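Local coordinates for CBS domain protein (Shewanella oneidensis, PDB 3LHH) that binds adenosine monophosphate in the CBS-domain pair of a larger membrane protein, whose family is generally thought to bind flavin adenine dinucleotide, at residues S137-V142 and L152-D157. Sequence-based numbering, arbitrary orientation. Where two conformers were deposited one is given.
With AMP (adenosine monophosphate), chain B.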
ATOM      1  N   SER A 137      -6.563  -6.876  -6.226  1.00 43.90           N
ATOM      2  CA  SER A 137      -5.583  -6.153  -5.413  1.00 39.43           C
ATOM      3  C   SER A 137      -5.975  -6.126  -3.936  1.00 36.90           C
ATOM      4  O   SER A 137      -7.154  -6.106  -3.596  1.00 37.82           O
ATOM      5  CB  SER A 137      -5.452  -4.700  -5.904  1.00 41.77           C
ATOM      6  OG  SER A 137      -4.808  -4.613  -7.161  1.00 54.84           O
ATOM      7  N   GLN A 138      -4.991  -6.104  -3.049  1.00 37.58           N
ATOM      8  CA  GLN A 138      -5.262  -5.970  -1.621  0.50 39.62           C
ATOM      9  C   GLN A 138      -5.231  -4.496  -1.227  1.00 38.68           C
ATOM     10  O   GLN A 138      -5.890  -4.081  -0.285  1.00 35.42           O
ATOM     11  CB  GLN A 138      -4.244  -6.766  -0.799  0.50 44.23           C
ATOM     12  CG  GLN A 138      -4.242  -8.267  -1.085  0.50 50.26           C
ATOM     13  CD  GLN A 138      -3.011  -8.726  -1.852  0.50 57.23           C
ATOM     14  OE1 GLN A 138      -2.547  -8.053  -2.778  0.50 58.03           O
ATOM     15  NE2 GLN A 138      -2.477  -9.881  -1.469  0.50 58.65           N
HETATM   16  N   MSE A 139      -4.474  -3.711  -1.992  1.00 36.44           N
HETATM   17  CA  MSE A 139      -4.208  -2.307  -1.698  1.00 42.61           C
HETATM   18  C   MSE A 139      -4.210  -1.465  -2.985  1.00 41.95           C
HETATM   19  O   MSE A 139      -3.624  -1.865  -3.983  1.00 42.07           O
HETATM   20  CB  MSE A 139      -2.836  -2.249  -1.022  1.00 38.20           C
HETATM   21  CG  MSE A 139      -2.291  -0.901  -0.678  1.00 45.68           C
HETATM   22 SE   MSE A 139      -0.652  -1.136   0.405  0.70 47.34          SE
HETATM   23  CE  MSE A 139      -1.438  -1.837   2.047  1.00 39.37           C
ATOM     24  N   VAL A 140      -4.890  -0.320  -2.972  1.00 41.74           N
ATOM     25  CA  VAL A 140      -4.841   0.617  -4.100  0.50 41.14           C
ATOM     26  C   VAL A 140      -4.505   2.016  -3.596  1.00 41.49           C
ATOM     27  O   VAL A 140      -4.867   2.391  -2.472  1.00 41.04           O
ATOM     28  CB  VAL A 140      -6.169   0.689  -4.894  0.50 44.27           C
ATOM     29  CG1 VAL A 140      -6.552  -0.674  -5.466  0.50 35.63           C
ATOM     30  CG2 VAL A 140      -7.277   1.244  -4.016  0.50 48.71           C
ATOM     31  N   PHE A 141      -3.799   2.780  -4.423  1.00 39.04           N
ATOM     32  CA  PHE A 141      -3.444   4.152  -4.094  1.00 37.74           C
ATOM     33  C   PHE A 141      -4.422   5.134  -4.729  1.00 45.56           C
ATOM     34  O   PHE A 141      -4.833   4.972  -5.876  1.00 48.77           O
ATOM     35  CB  PHE A 141      -2.017   4.460  -4.542  1.00 34.33           C
ATOM     36  CG  PHE A 141      -0.977   3.600  -3.876  1.00 50.52           C
ATOM     37  CD1 PHE A 141      -0.852   3.577  -2.491  1.00 44.22           C
ATOM     38  CD2 PHE A 141      -0.115   2.819  -4.629  1.00 58.38           C
ATOM     39  CE1 PHE A 141       0.104   2.778  -1.879  1.00 50.64           C
ATOM     40  CE2 PHE A 141       0.851   2.027  -4.016  1.00 58.74           C
ATOM     41  CZ  PHE A 141       0.954   2.001  -2.647  1.00 54.01           C
ATOM     42  N   VAL A 142      -4.777   6.160  -3.973  1.00 43.49           N
ATOM     43  CA  VAL A 142      -5.728   7.154  -4.420  1.00 43.98           C
ATOM     44  C   VAL A 142      -5.052   8.511  -4.625  1.00 48.41           C
ATOM     45  O   VAL A 142      -4.328   8.985  -3.748  1.00 49.34           O
ATOM     46  CB  VAL A 142      -6.854   7.298  -3.395  1.00 41.42           C
ATOM     47  CG1 VAL A 142      -7.887   8.307  -3.881  1.00 48.11           C
ATOM     48  CG2 VAL A 142      -7.504   5.934  -3.134  1.00 38.06           C
ATOM     49  N   LEU A 152      -4.456   5.659   0.730  1.00 36.89           N
ATOM     50  CA  LEU A 152      -4.627   4.332   0.168  1.00 36.48           C
ATOM     51  C   LEU A 152      -5.882   3.679   0.702  1.00 36.82           C
ATOM     52  O   LEU A 152      -6.363   4.022   1.785  1.00 43.52           O
ATOM     53  CB  LEU A 152      -3.398   3.446   0.421  1.00 33.43           C
ATOM     54  CG  LEU A 152      -3.014   3.078   1.848  1.00 37.19           C
ATOM     55  CD1 LEU A 152      -3.872   1.957   2.403  1.00 36.04           C
ATOM     56  CD2 LEU A 152      -1.550   2.667   1.846  1.00 45.94           C
ATOM     57  N   VAL A 153      -6.426   2.761  -0.086  1.00 36.67           N
ATOM     58  CA  VAL A 153      -7.560   1.947   0.352  1.00 35.95           C
ATOM     59  C   VAL A 153      -7.180   0.472   0.319  1.00 33.24           C
ATOM     60  O   VAL A 153      -6.522   0.017  -0.618  1.00 33.95           O
ATOM     61  CB  VAL A 153      -8.796   2.193  -0.531  1.00 35.19           C
ATOM     62  CG1 VAL A 153     -10.022   1.452   0.034  1.00 37.43           C
ATOM     63  CG2 VAL A 153      -9.085   3.644  -0.574  1.00 35.94           C
ATOM     64  N   THR A 154      -7.584  -0.273   1.345  1.00 37.57           N
ATOM     65  CA  THR A 154      -7.380  -1.714   1.347  1.00 35.49           C
ATOM     66  C   THR A 154      -8.684  -2.493   1.102  1.00 32.18           C
ATOM     67  O   THR A 154      -9.779  -2.045   1.431  1.00 35.75           O
ATOM     68  CB  THR A 154      -6.752  -2.212   2.667  1.00 31.33           C
ATOM     69  OG1 THR A 154      -7.701  -2.073   3.732  1.00 39.74           O
ATOM     70  CG2 THR A 154      -5.489  -1.426   3.003  1.00 26.16           C
ATOM     71  N   LEU A 155      -8.550  -3.680   0.537  1.00 27.72           N
ATOM     72  CA  LEU A 155      -9.705  -4.552   0.356  1.00 32.77           C
ATOM     73  C   LEU A 155     -10.341  -4.805   1.719  1.00 37.70           C
ATOM     74  O   LEU A 155     -11.569  -4.719   1.880  1.00 31.57           O
ATOM     75  CB  LEU A 155      -9.265  -5.865  -0.275  1.00 36.23           C
ATOM     76  CG  LEU A 155     -10.360  -6.924  -0.380  1.00 40.47           C
ATOM     77  CD1 LEU A 155     -11.389  -6.481  -1.378  1.00 28.72           C
ATOM     78  CD2 LEU A 155      -9.750  -8.267  -0.769  1.00 44.36           C
ATOM     79  N   GLN A 156      -9.494  -5.093   2.706  1.00 35.87           N
ATOM     80  CA  GLN A 156      -9.947  -5.347   4.071  0.50 39.61           C
ATOM     81  C   GLN A 156     -10.874  -4.241   4.551  1.00 37.15           C
ATOM     82  O   GLN A 156     -11.956  -4.495   5.073  1.00 39.11           O
ATOM     83  CB  GLN A 156      -8.745  -5.449   5.012  0.50 43.40           C
ATOM     84  CG  GLN A 156      -8.571  -6.806   5.682  0.50 47.77           C
ATOM     85  CD  GLN A 156      -8.856  -6.778   7.181  0.50 50.95           C
ATOM     86  OE1 GLN A 156      -8.067  -6.251   7.973  0.50 48.69           O
ATOM     87  NE2 GLN A 156      -9.986  -7.363   7.576  0.50 53.23           N
ATOM     88  N   ASP A 157     -10.429  -2.999   4.387  1.00 30.08           N
ATOM     89  CA  ASP A 157     -11.227  -1.863   4.815  1.00 36.16           C
ATOM     90  C   ASP A 157     -12.500  -1.748   4.004  1.00 38.88           C
ATOM     91  O   ASP A 157     -13.537  -1.336   4.510  1.00 46.03           O
ATOM     92  CB  ASP A 157     -10.414  -0.571   4.719  1.00 46.29           C
ATOM     93  CG  ASP A 157      -9.391  -0.455   5.834  1.00 49.41           C
ATOM     94  OD1 ASP A 157      -9.477  -1.258   6.786  1.00 45.53           O
ATOM     95  OD2 ASP A 157      -8.507   0.431   5.760  1.00 46.91           O
TER
HETATM   96  P   AMP B 171      -3.001  -5.362   8.176  1.00 47.41           P
HETATM   97  O1P AMP B 171      -2.381  -4.557   9.299  1.00 44.13           O
HETATM   98  O2P AMP B 171      -2.030  -5.684   7.074  1.00 37.97           O
HETATM   99  O3P AMP B 171      -3.869  -6.520   8.608  1.00 55.51           O
HETATM  100  O5' AMP B 171      -4.082  -4.314   7.626  1.00 37.23           O
HETATM  101  C5' AMP B 171      -5.173  -3.915   8.462  1.00 41.40           C
HETATM  102  C4' AMP B 171      -5.537  -2.451   8.204  1.00 38.17           C
HETATM  103  O4' AMP B 171      -4.448  -1.570   8.526  1.00 42.59           O
HETATM  104  C3' AMP B 171      -5.829  -2.164   6.735  1.00 45.41           C
HETATM  105  O3' AMP B 171      -7.177  -2.496   6.355  1.00 43.61           O
HETATM  106  C2' AMP B 171      -5.541  -0.681   6.646  1.00 37.11           C
HETATM  107  O2' AMP B 171      -6.627  -0.021   7.299  1.00 41.18           O
HETATM  108  C1' AMP B 171      -4.338  -0.514   7.554  1.00 36.75           C
HETATM  109  N9  AMP B 171      -3.033  -0.693   6.851  1.00 32.50           N
HETATM  110  C8  AMP B 171      -2.594  -1.823   6.261  1.00 39.06           C
HETATM  111  N7  AMP B 171      -1.356  -1.674   5.736  1.00 32.57           N
HETATM  112  C5  AMP B 171      -0.983  -0.405   5.986  1.00 28.07           C
HETATM  113  C6  AMP B 171       0.223   0.406   5.718  1.00 28.63           C
HETATM  114  N6  AMP B 171       1.291  -0.105   5.048  1.00 27.84           N
HETATM  115  N1  AMP B 171       0.223   1.673   6.173  1.00 30.24           N
HETATM  116  C2  AMP B 171      -0.830   2.192   6.846  1.00 32.12           C
HETATM  117  N3  AMP B 171      -1.957   1.507   7.121  1.00 30.50           N
HETATM  118  C4  AMP B 171      -2.085   0.227   6.719  1.00 29.70           C
HETATM  119  O   HOH W   1      -6.737  -5.783   2.404  1.00 35.73           O
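The carbonyl oxygen of Q138 is held by two donors: L155 N bonds to Q138 O at 2.8 Å, and a water gives it a longer bond while accepting from Q156 N. The CA-H of T154 also approaches this oxygen. Beyond it V140 and V153 form an antiparallel hydrogen-bonded pair, V140 N reaching V153 O and V153 N reaching V140 O, both at 2.9 Å. The side chains of V140 and V153 lie side by side and point the same way, and H131 and F132 of helix 125-135 cover V140 while L128 and F132 cover V153. The opposite face carries M139, modelled as selenomethionine, with F141, L152 and T154. There CB of L152 meets the F141 ring obliquely at CD1, while its CD2 comes within 4.2 Å of the M139 selenium; P79, from strand 77-81, touches M139, F141 and L152. Strands 139-143 and 149-154 make the beta hairpin of the second CBS domain, and the latter leads straight into helix 155-163, with T154 as N-cap. Set between its backbone N and carbonyl carbon (chi1 69°), OG1 of T154 accepts the capping bond from D157 N. The same hydroxyl donates to AMP O3' at 2.7 Å. The D157 carboxylate takes both ribose hydroxyls, OD1 from O3' at 2.6 Å and OD2 from O2'. A valine in place of T154 would probably leave the D157 amide without its capping acceptor and O3' without this hydroxyl donor, disturbing both helix start and ribose grip. M139, extended until a bend at chi3 (-69°), brings its CE methyl to 3.7 Å from N7 of the AMP adenine.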